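Local coordinates for alpha-1,3-glucanase (Paenibacillus glycanilyticus, PDB 6K0P), which probably hydrolyses the alpha-1,3-glucosidic linkages of alpha-1,3-glucan, as a family 87 glycoside hydrolase, at residues G14-M22 and V343-G351; I221-T232 and V255-S266. The protein carries 1 engineered substitution. One frame throughout, in Å; residues are numbered along the deposited sequence.

Contact 1 of 2, residues G14-M22 and V343-G351; sequences GANMPFTIM and VIDNNYARG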
ATOM      1  N   GLY A  14       0.669   2.804  12.855  1.00 12.88           N
ATOM      2  CA  GLY A  14       0.087   3.054  11.550  1.00 13.39           C
ATOM      3  C   GLY A  14      -1.074   4.030  11.591  1.00 13.05           C
ATOM      4  O   GLY A  14      -1.253   4.819  12.525  1.00 15.66           O
ATOM      5  N   ALA A  15      -1.882   3.963  10.538  1.00 12.61           N
ATOM      6  CA  ALA A  15      -2.998   4.887  10.393  1.00 11.18           C
ATOM      7  C   ALA A  15      -4.113   4.568  11.381  1.00 12.11           C
ATOM      8  O   ALA A  15      -4.380   3.403  11.695  1.00 14.51           O
ATOM      9  CB  ALA A  15      -3.547   4.828   8.967  1.00 12.07           C
ATOM     10  N   ASN A  16      -4.768   5.622  11.869  1.00 11.72           N
ATOM     11  CA  ASN A  16      -5.950   5.511  12.718  1.00 13.19           C
ATOM     12  C   ASN A  16      -7.156   5.699  11.804  1.00 12.59           C
ATOM     13  O   ASN A  16      -7.478   6.820  11.406  1.00 14.93           O
ATOM     14  CB  ASN A  16      -5.901   6.567  13.817  1.00 15.01           C
ATOM     15  CG  ASN A  16      -7.104   6.514  14.728  1.00 22.92           C
ATOM     16  OD1 ASN A  16      -7.896   5.577  14.673  1.00 21.35           O
ATOM     17  ND2 ASN A  16      -7.248   7.524  15.575  1.00 30.31           N
ATOM     18  N   MET A  17      -7.802   4.600  11.443  1.00 12.89           N
ATOM     19  CA  MET A  17      -8.920   4.628  10.521  0.54 11.88           C
ATOM     20  C   MET A  17     -10.214   4.241  11.230  1.00 12.03           C
ATOM     21  O   MET A  17     -10.197   3.581  12.274  1.00 14.59           O
ATOM     22  CB  MET A  17      -8.652   3.665   9.354  0.54 12.95           C
ATOM     23  CG  MET A  17      -7.285   3.855   8.682  0.54 12.13           C
ATOM     24  SD  MET A  17      -6.977   5.499   7.991  0.54 14.82           S
ATOM     25  CE  MET A  17      -8.422   5.709   6.959  0.54 15.39           C
ATOM     26  N   PRO A  18     -11.367   4.661  10.695  1.00 12.37           N
ATOM     27  CA  PRO A  18     -12.640   4.344  11.363  1.00 13.16           C
ATOM     28  C   PRO A  18     -13.092   2.908  11.182  1.00 12.41           C
ATOM     29  O   PRO A  18     -14.027   2.481  11.871  1.00 14.12           O
ATOM     30  CB  PRO A  18     -13.637   5.306  10.699  1.00 14.93           C
ATOM     31  CG  PRO A  18     -13.060   5.601   9.382  1.00 16.57           C
ATOM     32  CD  PRO A  18     -11.553   5.582   9.561  1.00 12.13           C
ATOM     33  N   PHE A  19     -12.475   2.159  10.279  1.00 11.23           N
ATOM     34  CA  PHE A  19     -12.823   0.764  10.097  1.00 11.29           C
ATOM     35  C   PHE A  19     -11.884  -0.118  10.903  1.00 13.95           C
ATOM     36  O   PHE A  19     -10.734   0.244  11.176  1.00 14.53           O
ATOM     37  CB  PHE A  19     -12.809   0.367   8.617  1.00 11.70           C
ATOM     38  CG  PHE A  19     -11.565   0.766   7.878  1.00 10.92           C
ATOM     39  CD1 PHE A  19     -10.460  -0.074   7.843  1.00 16.63           C
ATOM     40  CD2 PHE A  19     -11.515   1.961   7.185  1.00 13.41           C
ATOM     41  CE1 PHE A  19      -9.318   0.292   7.140  1.00 17.28           C
ATOM     42  CE2 PHE A  19     -10.377   2.331   6.480  1.00 15.52           C
ATOM     43  CZ  PHE A  19      -9.279   1.496   6.461  1.00 17.14           C
ATOM     44  N   THR A  20     -12.411  -1.267  11.311  1.00 12.96           N
ATOM     45  CA  THR A  20     -11.671  -2.307  12.011  1.00 11.19           C
ATOM     46  C   THR A  20     -11.429  -3.446  11.031  1.00 12.24           C
ATOM     47  O   THR A  20     -12.326  -3.812  10.265  1.00 13.47           O
ATOM     48  CB  THR A  20     -12.510  -2.826  13.182  1.00 13.53           C
ATOM     49  OG1 THR A  20     -12.759  -1.747  14.093  1.00 16.05           O
ATOM     50  CG2 THR A  20     -11.793  -3.953  13.929  1.00 15.67           C
ATOM     51  N   ILE A  21     -10.217  -3.993  11.039  1.00 12.30           N
ATOM     52  CA  ILE A  21      -9.857  -5.119  10.185  0.52 12.83           C
ATOM     53  C   ILE A  21      -9.854  -6.388  11.020  1.00 12.52           C
ATOM     54  O   ILE A  21      -9.181  -6.462  12.058  1.00 14.07           O
ATOM     55  CB  ILE A  21      -8.486  -4.901   9.530  0.52 13.58           C
ATOM     56  CG1 ILE A  21      -8.542  -3.693   8.599  0.52 17.50           C
ATOM     57  CG2 ILE A  21      -8.044  -6.172   8.799  0.52 15.22           C
ATOM     58  CD1 ILE A  21      -7.200  -3.242   8.140  0.52 15.80           C
ATOM     59  N   MET A  22     -10.593  -7.398  10.569  1.00 10.92           N
ATOM     60  CA  MET A  22     -10.655  -8.669  11.280  1.00 10.93           C
ATOM     61  C   MET A  22     -10.311  -9.808  10.335  1.00 11.28           C
ATOM     62  O   MET A  22     -10.919  -9.940   9.268  1.00 12.06           O
ATOM     63  CB  MET A  22     -12.038  -8.867  11.897  1.00 15.05           C
ATOM     64  CG  MET A  22     -12.382  -7.729  12.861  1.00 19.24           C
ATOM     65  SD  MET A  22     -13.721  -8.157  13.970  1.00 24.02           S
ATOM     66  CE  MET A  22     -15.035  -8.352  12.802  1.00 16.86           C
ATOM     67  N   VAL A 343       2.974  16.721   3.664  1.00 11.55           N
ATOM     68  CA  VAL A 343       2.412  16.037   4.818  1.00 13.00           C
ATOM     69  C   VAL A 343       1.599  14.864   4.283  1.00 12.71           C
ATOM     70  O   VAL A 343       0.522  15.055   3.708  1.00 12.69           O
ATOM     71  CB  VAL A 343       1.548  16.994   5.648  1.00 12.24           C
ATOM     72  CG1 VAL A 343       0.812  16.250   6.757  1.00 14.82           C
ATOM     73  CG2 VAL A 343       2.434  18.097   6.233  1.00 14.10           C
ATOM     74  N   ILE A 344       2.129  13.654   4.442  1.00 10.83           N
ATOM     75  CA  ILE A 344       1.440  12.426   4.055  1.00 10.05           C
ATOM     76  C   ILE A 344       1.092  11.724   5.359  1.00 10.96           C
ATOM     77  O   ILE A 344       1.919  10.997   5.921  1.00 11.18           O
ATOM     78  CB  ILE A 344       2.329  11.550   3.151  1.00 10.98           C
ATOM     79  CG1 ILE A 344       2.907  12.378   1.997  1.00 12.63           C
ATOM     80  CG2 ILE A 344       1.560  10.330   2.634  1.00 12.02           C
ATOM     81  CD1 ILE A 344       1.880  13.033   1.121  1.00 15.26           C
ATOM     82  N   ASP A 345      -0.117  11.956   5.868  1.00  9.40           N
ATOM     83  CA  ASP A 345      -0.460  11.621   7.243  1.00  9.84           C
ATOM     84  C   ASP A 345      -1.739  10.803   7.314  1.00 11.46           C
ATOM     85  O   ASP A 345      -2.758  11.173   6.721  1.00 11.42           O
ATOM     86  CB  ASP A 345      -0.660  12.899   8.058  1.00 12.28           C
ATOM     87  CG  ASP A 345      -1.027  12.617   9.489  1.00 14.08           C
ATOM     88  OD1 ASP A 345      -0.356  11.772  10.114  1.00 13.95           O
ATOM     89  OD2 ASP A 345      -1.975  13.249   9.999  1.00 19.01           O
ATOM     90  N   ASN A 346      -1.695   9.703   8.059  1.00 10.34           N
ATOM     91  CA  ASN A 346      -2.905   8.978   8.428  1.00  9.45           C
ATOM     92  C   ASN A 346      -3.634   8.425   7.210  1.00 10.79           C
ATOM     93  O   ASN A 346      -4.845   8.578   7.062  1.00 11.98           O
ATOM     94  CB  ASN A 346      -3.839   9.810   9.315  1.00 10.62           C
ATOM     95  CG  ASN A 346      -4.648   8.940  10.246  1.00 11.35           C
ATOM     96  OD1 ASN A 346      -4.084   8.226  11.076  1.00 12.27           O
ATOM     97  ND2 ASN A 346      -5.972   8.966  10.100  1.00 12.24           N
ATOM     98  N   ASN A 347      -2.877   7.756   6.344  1.00  9.84           N
ATOM     99  CA  ASN A 347      -3.415   7.112   5.159  1.00 10.41           C
ATOM    100  C   ASN A 347      -3.237   5.605   5.274  1.00  9.75           C
ATOM    101  O   ASN A 347      -2.254   5.119   5.842  1.00 11.00           O
ATOM    102  CB  ASN A 347      -2.703   7.607   3.907  1.00  9.25           C
ATOM    103  CG  ASN A 347      -2.828   9.108   3.734  1.00 10.46           C
ATOM    104  OD1 ASN A 347      -3.900   9.611   3.416  1.00 11.02           O
ATOM    105  ND2 ASN A 347      -1.735   9.832   3.947  1.00 11.69           N
ATOM    106  N   TYR A 348      -4.200   4.880   4.717  1.00 10.24           N
ATOM    107  CA  TYR A 348      -4.227   3.424   4.741  1.00 10.26           C
ATOM    108  C   TYR A 348      -4.161   2.928   3.309  1.00  9.75           C
ATOM    109  O   TYR A 348      -4.957   3.361   2.465  1.00 10.58           O
ATOM    110  CB  TYR A 348      -5.533   2.931   5.388  1.00  8.67           C
ATOM    111  CG  TYR A 348      -5.736   1.431   5.306  1.00  9.25           C
ATOM    112  CD1 TYR A 348      -6.348   0.847   4.197  1.00 11.84           C
ATOM    113  CD2 TYR A 348      -5.343   0.600   6.346  1.00 10.57           C
ATOM    114  CE1 TYR A 348      -6.529  -0.522   4.111  1.00 11.00           C
ATOM    115  CE2 TYR A 348      -5.522  -0.773   6.273  1.00 10.19           C
ATOM    116  CZ  TYR A 348      -6.121  -1.326   5.155  1.00 10.78           C
ATOM    117  OH  TYR A 348      -6.303  -2.696   5.072  1.00 10.28           O
ATOM    118  N   ALA A 349      -3.226   2.015   3.037  1.00  9.74           N
ATOM    119  CA  ALA A 349      -3.103   1.394   1.727  1.00 10.22           C
ATOM    120  C   ALA A 349      -3.155  -0.115   1.883  1.00  9.23           C
ATOM    121  O   ALA A 349      -2.511  -0.676   2.775  1.00 10.69           O
ATOM    122  CB  ALA A 349      -1.784   1.773   1.043  1.00 10.70           C
ATOM    123  N   ARG A 350      -3.927  -0.767   1.015  1.00  9.11           N
ATOM    124  CA  ARG A 350      -3.932  -2.225   0.945  1.00  9.32           C
ATOM    125  C   ARG A 350      -4.004  -2.627  -0.519  1.00  9.45           C
ATOM    126  O   ARG A 350      -4.846  -2.117  -1.265  1.00  9.25           O
ATOM    127  CB  ARG A 350      -5.123  -2.830   1.703  1.00  9.61           C
ATOM    128  CG  ARG A 350      -5.121  -4.362   1.660  1.00  9.92           C
ATOM    129  CD  ARG A 350      -6.260  -4.946   2.476  1.00  9.64           C
ATOM    130  NE  ARG A 350      -7.581  -4.794   1.853  1.00  8.64           N
ATOM    131  CZ  ARG A 350      -8.651  -4.277   2.461  1.00  9.74           C
ATOM    132  NH1 ARG A 350      -8.576  -3.824   3.715  1.00 10.97           N
ATOM    133  NH2 ARG A 350      -9.812  -4.231   1.824  1.00 10.05           N
ATOM    134  N   GLY A 351      -3.138  -3.544  -0.935  1.00  9.10           N
ATOM    135  CA  GLY A 351      -3.187  -4.017  -2.305  1.00  9.12           C
ATOM    136  C   GLY A 351      -2.611  -3.095  -3.363  1.00  9.54           C
ATOM    137  O   GLY A 351      -3.055  -3.139  -4.518  1.00  9.71           O
TER
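Y348 meets three side chains of the 14-22 segment in turn along its length. Its CB packs on M17, in the modelled conformer of the methionine, with M17 CG 3.8 Å from Y348 CB; the bend at chi2 turns SD to the same CB. At the root of the ring, CG is approached by F19 CZ at 3.7 Å, and CD1 by the same atom. The phenylalanine comes edge first onto one face of the tyrosine, an edge-to-face (T-shaped) pair with centroids 5.0 Å apart and planes at 86°. Farther out, Y348 CE2 touches CD1 of I21 at 3.5 Å, again in the conformer modelled. The phenol oxygen OH accepts a hydrogen bond from R350 NH1, whose guanidinium is in turn salt-bridged to D138 and E171.

The segment 343-351 lies on the parallel beta-helix part of the catalytic domain, and 14-22 leads from its flank into the other, antiparallel part, where T20 and M22 of strand 20-23 pair with strand 165-173; the contact therefore joins the two.

Nearer the chain start, the N346 amide grips the backbone of N16 at two points. OD1 receives N16 N at 2.8 Å in a nearly straight bond (170°), while ND2 donates to N16 O at 2.9 Å from above the carbonyl plane. With chi1 at -150°, CG of N346 swings away from its own backbone N, carrying both amide ends to N16. N322 OD1 is a further partner of ND2. Beside this pair, A15 CB rests against N347 O.

Contact 2 of 2, residues I221-T232 and V255-S266; sequences INSKIFLYGRAT and VGFNISAAANGS. With SO4 (sulfate ion), chain G.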
ATOM      1  N   ILE A 221     -16.962   9.582 -14.234  1.00 11.32           N
ATOM      2  CA  ILE A 221     -15.777  10.333 -14.620  1.00 12.70           C
ATOM      3  C   ILE A 221     -15.194   9.627 -15.841  1.00 12.39           C
ATOM      4  O   ILE A 221     -14.558   8.570 -15.740  1.00 13.22           O
ATOM      5  CB  ILE A 221     -14.774  10.504 -13.471  1.00 12.44           C
ATOM      6  CG1 ILE A 221     -14.482   9.186 -12.747  1.00 13.11           C
ATOM      7  CG2 ILE A 221     -15.304  11.522 -12.465  1.00 14.82           C
ATOM      8  CD1 ILE A 221     -13.301   9.293 -11.781  1.00 17.21           C
ATOM      9  N   ASN A 222     -15.458  10.184 -17.023  1.00 13.52           N
ATOM     10  CA  ASN A 222     -14.973   9.590 -18.263  1.00 12.23           C
ATOM     11  C   ASN A 222     -13.868  10.418 -18.897  1.00 13.78           C
ATOM     12  O   ASN A 222     -13.551  10.235 -20.077  1.00 16.62           O
ATOM     13  CB  ASN A 222     -16.113   9.324 -19.249  1.00 15.78           C
ATOM     14  CG  ASN A 222     -16.804  10.590 -19.712  1.00 21.34           C
ATOM     15  OD1 ASN A 222     -16.316  11.698 -19.503  1.00 21.73           O
ATOM     16  ND2 ASN A 222     -17.959  10.425 -20.349  1.00 26.03           N
ATOM     17  N   SER A 223     -13.271  11.321 -18.129  1.00 12.40           N
ATOM     18  CA  SER A 223     -12.239  12.201 -18.645  1.00 12.76           C
ATOM     19  C   SER A 223     -11.354  12.619 -17.490  1.00 11.82           C
ATOM     20  O   SER A 223     -11.663  12.374 -16.320  1.00 12.58           O
ATOM     21  CB  SER A 223     -12.864  13.440 -19.268  1.00 14.84           C
ATOM     22  OG  SER A 223     -13.505  14.208 -18.255  1.00 15.19           O
ATOM     23  N   LYS A 224     -10.248  13.266 -17.833  1.00 11.64           N
ATOM     24  CA  LYS A 224      -9.472  14.018 -16.858  1.00 10.62           C
ATOM     25  C   LYS A 224     -10.132  15.375 -16.661  1.00 13.46           C
ATOM     26  O   LYS A 224     -10.337  16.128 -17.622  1.00 15.51           O
ATOM     27  CB  LYS A 224      -8.034  14.153 -17.348  1.00 13.30           C
ATOM     28  CG  LYS A 224      -7.166  13.009 -16.902  1.00 15.60           C
ATOM     29  CD  LYS A 224      -6.828  13.156 -15.418  1.00 13.82           C
ATOM     30  CE  LYS A 224      -6.431  11.818 -14.837  1.00 14.21           C
ATOM     31  NZ  LYS A 224      -5.797  12.030 -13.515  1.00 16.24           N
ATOM     32  N   ILE A 225     -10.492  15.674 -15.422  1.00 11.12           N
ATOM     33  CA  ILE A 225     -11.205  16.895 -15.076  1.00 10.53           C
ATOM     34  C   ILE A 225     -10.182  17.915 -14.598  1.00 12.13           C
ATOM     35  O   ILE A 225      -9.512  17.710 -13.575  1.00 11.93           O
ATOM     36  CB  ILE A 225     -12.281  16.611 -14.019  1.00 12.39           C
ATOM     37  CG1 ILE A 225     -13.361  15.713 -14.625  1.00 14.96           C
ATOM     38  CG2 ILE A 225     -12.903  17.905 -13.546  1.00 13.28           C
ATOM     39  CD1 ILE A 225     -14.254  15.045 -13.601  1.00 18.29           C
ATOM     40  N   PHE A 226     -10.055  19.020 -15.339  1.00 12.22           N
ATOM     41  CA  PHE A 226      -9.011  19.999 -15.076  1.00 13.17           C
ATOM     42  C   PHE A 226      -9.484  21.065 -14.099  1.00 14.86           C
ATOM     43  O   PHE A 226     -10.590  21.613 -14.238  1.00 14.82           O
ATOM     44  CB  PHE A 226      -8.505  20.622 -16.381  1.00 14.50           C
ATOM     45  CG  PHE A 226      -7.552  19.729 -17.105  1.00 12.26           C
ATOM     46  CD1 PHE A 226      -8.025  18.721 -17.926  1.00 12.56           C
ATOM     47  CD2 PHE A 226      -6.183  19.837 -16.896  1.00 13.69           C
ATOM     48  CE1 PHE A 226      -7.154  17.855 -18.567  1.00 14.59           C
ATOM     49  CE2 PHE A 226      -5.307  18.988 -17.533  1.00 14.45           C
ATOM     50  CZ  PHE A 226      -5.789  17.981 -18.365  1.00 12.79           C
ATOM     51  N   LEU A 227      -8.646  21.342 -13.107  1.00 12.35           N
ATOM     52  CA  LEU A 227      -8.897  22.388 -12.128  1.00 10.39           C
ATOM     53  C   LEU A 227      -7.954  23.530 -12.459  1.00 12.75           C
ATOM     54  O   LEU A 227      -6.735  23.333 -12.535  1.00 13.86           O
ATOM     55  CB  LEU A 227      -8.659  21.891 -10.699  1.00 11.85           C
ATOM     56  CG  LEU A 227      -9.439  20.640 -10.280  1.00 15.50           C
ATOM     57  CD1 LEU A 227      -9.327  20.432  -8.758  1.00 15.22           C
ATOM     58  CD2 LEU A 227     -10.886  20.743 -10.706  1.00 17.47           C
ATOM     59  N   TYR A 228      -8.524  24.702 -12.700  1.00 12.76           N
ATOM     60  CA  TYR A 228      -7.763  25.885 -13.081  1.00 13.17           C
ATOM     61  C   TYR A 228      -8.580  27.104 -12.669  1.00 13.82           C
ATOM     62  O   TYR A 228      -9.613  26.978 -12.002  1.00 12.12           O
ATOM     63  CB  TYR A 228      -7.383  25.849 -14.572  1.00 13.10           C
ATOM     64  CG  TYR A 228      -8.558  25.785 -15.529  1.00 13.39           C
ATOM     65  CD1 TYR A 228      -9.238  24.593 -15.749  1.00 11.37           C
ATOM     66  CD2 TYR A 228      -8.978  26.915 -16.222  1.00 14.63           C
ATOM     67  CE1 TYR A 228     -10.317  24.531 -16.627  1.00 13.00           C
ATOM     68  CE2 TYR A 228     -10.046  26.861 -17.109  1.00 13.95           C
ATOM     69  CZ  TYR A 228     -10.710  25.670 -17.307  1.00 13.39           C
ATOM     70  OH  TYR A 228     -11.768  25.601 -18.180  1.00 16.57           O
ATOM     71  N   GLY A 229      -8.115  28.289 -13.059  1.00 12.68           N
ATOM     72  CA  GLY A 229      -8.766  29.518 -12.644  1.00 13.72           C
ATOM     73  C   GLY A 229      -8.267  29.979 -11.290  1.00 15.12           C
ATOM     74  O   GLY A 229      -7.576  30.996 -11.186  1.00 14.79           O
ATOM     75  N   ARG A 230      -8.606  29.229 -10.243  1.00 13.88           N
ATOM     76  CA  ARG A 230      -8.199  29.558  -8.884  1.00 14.15           C
ATOM     77  C   ARG A 230      -8.338  28.311  -8.023  1.00 14.54           C
ATOM     78  O   ARG A 230      -8.856  27.280  -8.471  1.00 13.14           O
ATOM     79  CB  ARG A 230      -9.047  30.705  -8.313  1.00 13.69           C
ATOM     80  CG  ARG A 230     -10.514  30.373  -8.144  1.00 13.67           C
ATOM     81  CD  ARG A 230     -11.296  31.638  -7.769  1.00 14.06           C
ATOM     82  NE  ARG A 230     -12.683  31.362  -7.395  1.00 14.50           N
ATOM     83  CZ  ARG A 230     -13.685  31.280  -8.260  1.00 14.34           C
ATOM     84  NH1 ARG A 230     -13.463  31.441  -9.561  1.00 15.58           N
ATOM     85  NH2 ARG A 230     -14.915  31.041  -7.825  1.00 14.42           N
ATOM     86  N   ALA A 231      -7.866  28.417  -6.780  1.00 12.22           N
ATOM     87  CA  ALA A 231      -8.007  27.322  -5.827  1.00 13.05           C
ATOM     88  C   ALA A 231      -9.469  26.907  -5.740  1.00 12.61           C
ATOM     89  O   ALA A 231     -10.364  27.751  -5.641  1.00 14.53           O
ATOM     90  CB  ALA A 231      -7.503  27.761  -4.450  1.00 13.86           C
ATOM     91  N   THR A 232      -9.704  25.597  -5.788  1.00 11.40           N
ATOM     92  CA  THR A 232     -11.036  25.018  -5.914  1.00 10.96           C
ATOM     93  C   THR A 232     -11.237  24.007  -4.797  1.00 12.26           C
ATOM     94  O   THR A 232     -10.332  23.226  -4.493  1.00 12.01           O
ATOM     95  CB  THR A 232     -11.116  24.259  -7.245  1.00 11.64           C
ATOM     96  OG1 THR A 232     -10.780  25.142  -8.326  1.00 12.99           O
ATOM     97  CG2 THR A 232     -12.498  23.667  -7.480  1.00 14.14           C
ATOM     98  N   VAL A 255      -8.708   8.737 -16.128  1.00 11.82           N
ATOM     99  CA  VAL A 255      -9.757   9.647 -15.699  1.00 12.79           C
ATOM    100  C   VAL A 255      -9.446  10.110 -14.287  1.00 11.69           C
ATOM    101  O   VAL A 255      -8.619   9.525 -13.584  1.00 13.13           O
ATOM    102  CB  VAL A 255     -11.162   9.006 -15.784  1.00 14.61           C
ATOM    103  CG1 VAL A 255     -11.444   8.569 -17.219  1.00 15.85           C
ATOM    104  CG2 VAL A 255     -11.270   7.825 -14.821  1.00 15.79           C
ATOM    105  N   GLY A 256     -10.094  11.201 -13.882  1.00 12.17           N
ATOM    106  CA  GLY A 256      -9.865  11.740 -12.558  1.00 12.14           C
ATOM    107  C   GLY A 256      -9.699  13.238 -12.619  1.00 11.59           C
ATOM    108  O   GLY A 256     -10.414  13.901 -13.372  1.00 12.93           O
ATOM    109  N   PHE A 257      -8.763  13.778 -11.844  1.00 11.07           N
ATOM    110  CA  PHE A 257      -8.522  15.214 -11.799  1.00 11.11           C
ATOM    111  C   PHE A 257      -7.098  15.525 -12.225  1.00 13.11           C
ATOM    112  O   PHE A 257      -6.181  14.718 -12.052  1.00 13.34           O
ATOM    113  CB  PHE A 257      -8.763  15.778 -10.391  1.00 13.39           C
ATOM    114  CG  PHE A 257     -10.199  15.693  -9.956  1.00 11.55           C
ATOM    115  CD1 PHE A 257     -11.140  16.589 -10.431  1.00 13.55           C
ATOM    116  CD2 PHE A 257     -10.609  14.682  -9.101  1.00 13.13           C
ATOM    117  CE1 PHE A 257     -12.467  16.488 -10.050  1.00 13.69           C
ATOM    118  CE2 PHE A 257     -11.926  14.583  -8.709  1.00 14.21           C
ATOM    119  CZ  PHE A 257     -12.858  15.485  -9.182  1.00 12.80           C
ATOM    120  N   ASN A 258      -6.923  16.711 -12.804  1.00 11.87           N
ATOM    121  CA  ASN A 258      -5.605  17.225 -13.137  1.00 12.88           C
ATOM    122  C   ASN A 258      -5.582  18.683 -12.700  1.00 13.75           C
ATOM    123  O   ASN A 258      -6.370  19.494 -13.198  1.00 13.33           O
ATOM    124  CB  ASN A 258      -5.324  17.081 -14.642  1.00 12.58           C
ATOM    125  CG  ASN A 258      -3.894  17.442 -15.014  1.00 14.99           C
ATOM    126  OD1 ASN A 258      -3.325  18.386 -14.470  1.00 15.94           O
ATOM    127  ND2 ASN A 258      -3.309  16.699 -15.958  1.00 14.92           N
ATOM    128  N   ILE A 259      -4.713  19.000 -11.746  1.00 11.87           N
ATOM    129  CA  ILE A 259      -4.704  20.291 -11.067  1.00 11.65           C
ATOM    130  C   ILE A 259      -3.623  21.162 -11.699  1.00 12.06           C
ATOM    131  O   ILE A 259      -2.426  20.907 -11.521  1.00 13.52           O
ATOM    132  CB  ILE A 259      -4.463  20.117  -9.561  1.00 13.73           C
ATOM    133  CG1 ILE A 259      -5.451  19.091  -8.981  1.00 12.40           C
ATOM    134  CG2 ILE A 259      -4.576  21.471  -8.848  1.00 10.88           C
ATOM    135  CD1 ILE A 259      -5.273  18.830  -7.486  1.00 14.42           C
ATOM    136  N   SER A 260      -4.043  22.180 -12.448  1.00 12.02           N
ATOM    137  CA  SER A 260      -3.122  23.140 -13.038  1.00 12.60           C
ATOM    138  C   SER A 260      -2.618  24.116 -11.975  1.00 12.86           C
ATOM    139  O   SER A 260      -3.192  24.245 -10.893  1.00 12.56           O
ATOM    140  CB  SER A 260      -3.819  23.912 -14.158  1.00 14.72           C
ATOM    141  OG  SER A 260      -4.284  23.018 -15.162  1.00 15.81           O
ATOM    142  N   ALA A 261      -1.530  24.827 -12.309  1.00 12.51           N
ATOM    143  CA  ALA A 261      -0.890  25.708 -11.334  1.00 13.63           C
ATOM    144  C   ALA A 261      -1.861  26.748 -10.782  1.00 12.38           C
ATOM    145  O   ALA A 261      -1.810  27.088  -9.593  1.00 12.91           O
ATOM    146  CB  ALA A 261       0.332  26.382 -11.955  1.00 15.42           C
ATOM    147  N   ALA A 262      -2.757  27.259 -11.627  1.00 13.49           N
ATOM    148  CA  ALA A 262      -3.718  28.256 -11.170  1.00 15.60           C
ATOM    149  C   ALA A 262      -4.591  27.737 -10.036  1.00 13.93           C
ATOM    150  O   ALA A 262      -5.122  28.541  -9.261  1.00 14.27           O
ATOM    151  CB  ALA A 262      -4.602  28.704 -12.336  1.00 15.96           C
ATOM    152  N   ALA A 263      -4.731  26.416  -9.907  1.00 12.72           N
ATOM    153  CA  ALA A 263      -5.551  25.805  -8.869  1.00 13.54           C
ATOM    154  C   ALA A 263      -4.723  25.243  -7.721  1.00 12.68           C
ATOM    155  O   ALA A 263      -5.225  24.439  -6.924  1.00 12.43           O
ATOM    156  CB  ALA A 263      -6.474  24.742  -9.460  1.00 14.25           C
ATOM    157  N   ASN A 264      -3.466  25.661  -7.599  1.00 12.65           N
ATOM    158  CA  ASN A 264      -2.745  25.395  -6.365  1.00 11.96           C
ATOM    159  C   ASN A 264      -3.576  25.898  -5.191  1.00 11.61           C
ATOM    160  O   ASN A 264      -4.315  26.882  -5.311  1.00 12.54           O
ATOM    161  CB  ASN A 264      -1.392  26.110  -6.385  1.00 13.13           C
ATOM    162  CG  ASN A 264      -0.357  25.388  -7.252  1.00 14.96           C
ATOM    163  OD1 ASN A 264      -0.515  24.208  -7.594  1.00 13.79           O
ATOM    164  ND2 ASN A 264       0.712  26.095  -7.601  1.00 17.77           N
ATOM    165  N   GLY A 265      -3.499  25.191  -4.063  1.00 11.73           N
ATOM    166  CA  GLY A 265      -4.319  25.529  -2.917  1.00 12.89           C
ATOM    167  C   GLY A 265      -5.681  24.863  -2.886  1.00 11.83           C
ATOM    168  O   GLY A 265      -6.459  25.129  -1.962  1.00 12.72           O
ATOM    169  N   SER A 266      -5.995  24.022  -3.865  1.00 11.66           N
ATOM    170  CA  SER A 266      -7.279  23.334  -3.934  1.00 11.82           C
ATOM    171  C   SER A 266      -7.394  22.255  -2.859  1.00 12.53           C
ATOM    172  O   SER A 266      -6.412  21.819  -2.255  1.00 11.56           O
ATOM    173  CB  SER A 266      -7.452  22.684  -5.309  1.00 10.99           C
ATOM    174  OG  SER A 266      -7.601  23.664  -6.331  1.00 11.28           O
TER
HETATM  175  S   SO4 G2003       0.172  24.541 -15.691  1.00 40.87           S
HETATM  176  O1  SO4 G2003      -0.001  23.668 -16.850  1.00 46.75           O
HETATM  177  O2  SO4 G2003      -0.007  23.762 -14.465  1.00 26.96           O
HETATM  178  O3  SO4 G2003       1.523  25.101 -15.707  1.00 42.00           O
HETATM  179  O4  SO4 G2003      -0.799  25.635 -15.762  1.00 39.42           O
HETATM  180  O   HOH W   1      -4.677  31.311  -9.419  1.00 28.99           O
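One face of the F226 ring carries N258, whose CB sits 3.4 Å above the ring plane and toward its rim in a CH-pi contact; the amide follows over CE2, its plane 23° from that of the ring, and S260 OG lies at the ring edge. Both side chains point to the same side of the sheet, although their first torsions differ: N258 CG is anti to its backbone N (-173°), which lays the amide over the ring. F257 CD1 runs alongside I225 CB, 3.8 Å away, and L227 CD2 reaches the same ring atom obliquely.

The in-register pairs I225-F257, F226-N258 and L227-I259 form the side-chain ladders of a parallel beta-helix: strands 224-227 and 256-259 belong to successive coils and are joined by five backbone hydrogen bonds from G256 N to S260 N. On the side of I225 and L227, F257 and I259 complete an apolar layer, which I234 of strand 233-236 also touches, at L227 and F257.

K224 lies on the other side of the sheet, with F226 and N258, and bends at chi2 over the position of G256, where a side chain would meet NZ. Its CE comes 3.4 Å from V255 O and NZ reaches F257 O at 3.1 Å, above the carbonyl plane; NZ also binds K286 O and forms a salt bridge with D289. A methionine in place of K224 would probably leave D289 without its charged mate and F257 O without this donor.

Past the strands, S266 OG accepts a hydrogen bond from T232 N at 2.9 Å and donates to A263 O on a lone pair, while T232 OG1 gives its hydrogen to R230 O. A sulfate, probably from the crystallisation liquor, is bound by A261 N at 2.8 Å.

Contact 2 is nested within the chain loop that contact 1 closes. Their centres are 26 Å apart and their nearest atoms about 11 Å, so they do not touch. Both reach the parallel beta-helix: 221-232 and 255-266 lie on neighbouring coils joined strand to strand, whereas 14-22 lies against 343-351 from the adjoining antiparallel part. The centre of contact 1 is about 10 Å from that of the chain, the centre of contact 2 about 25 Å. The side chain of N258 is about 11 Å from a bound glucose unit, that of I21 about 8 Å from the calcium ion. Contact 2 reaches a glycan pocket indirectly, through K224 and the pocket residue K286.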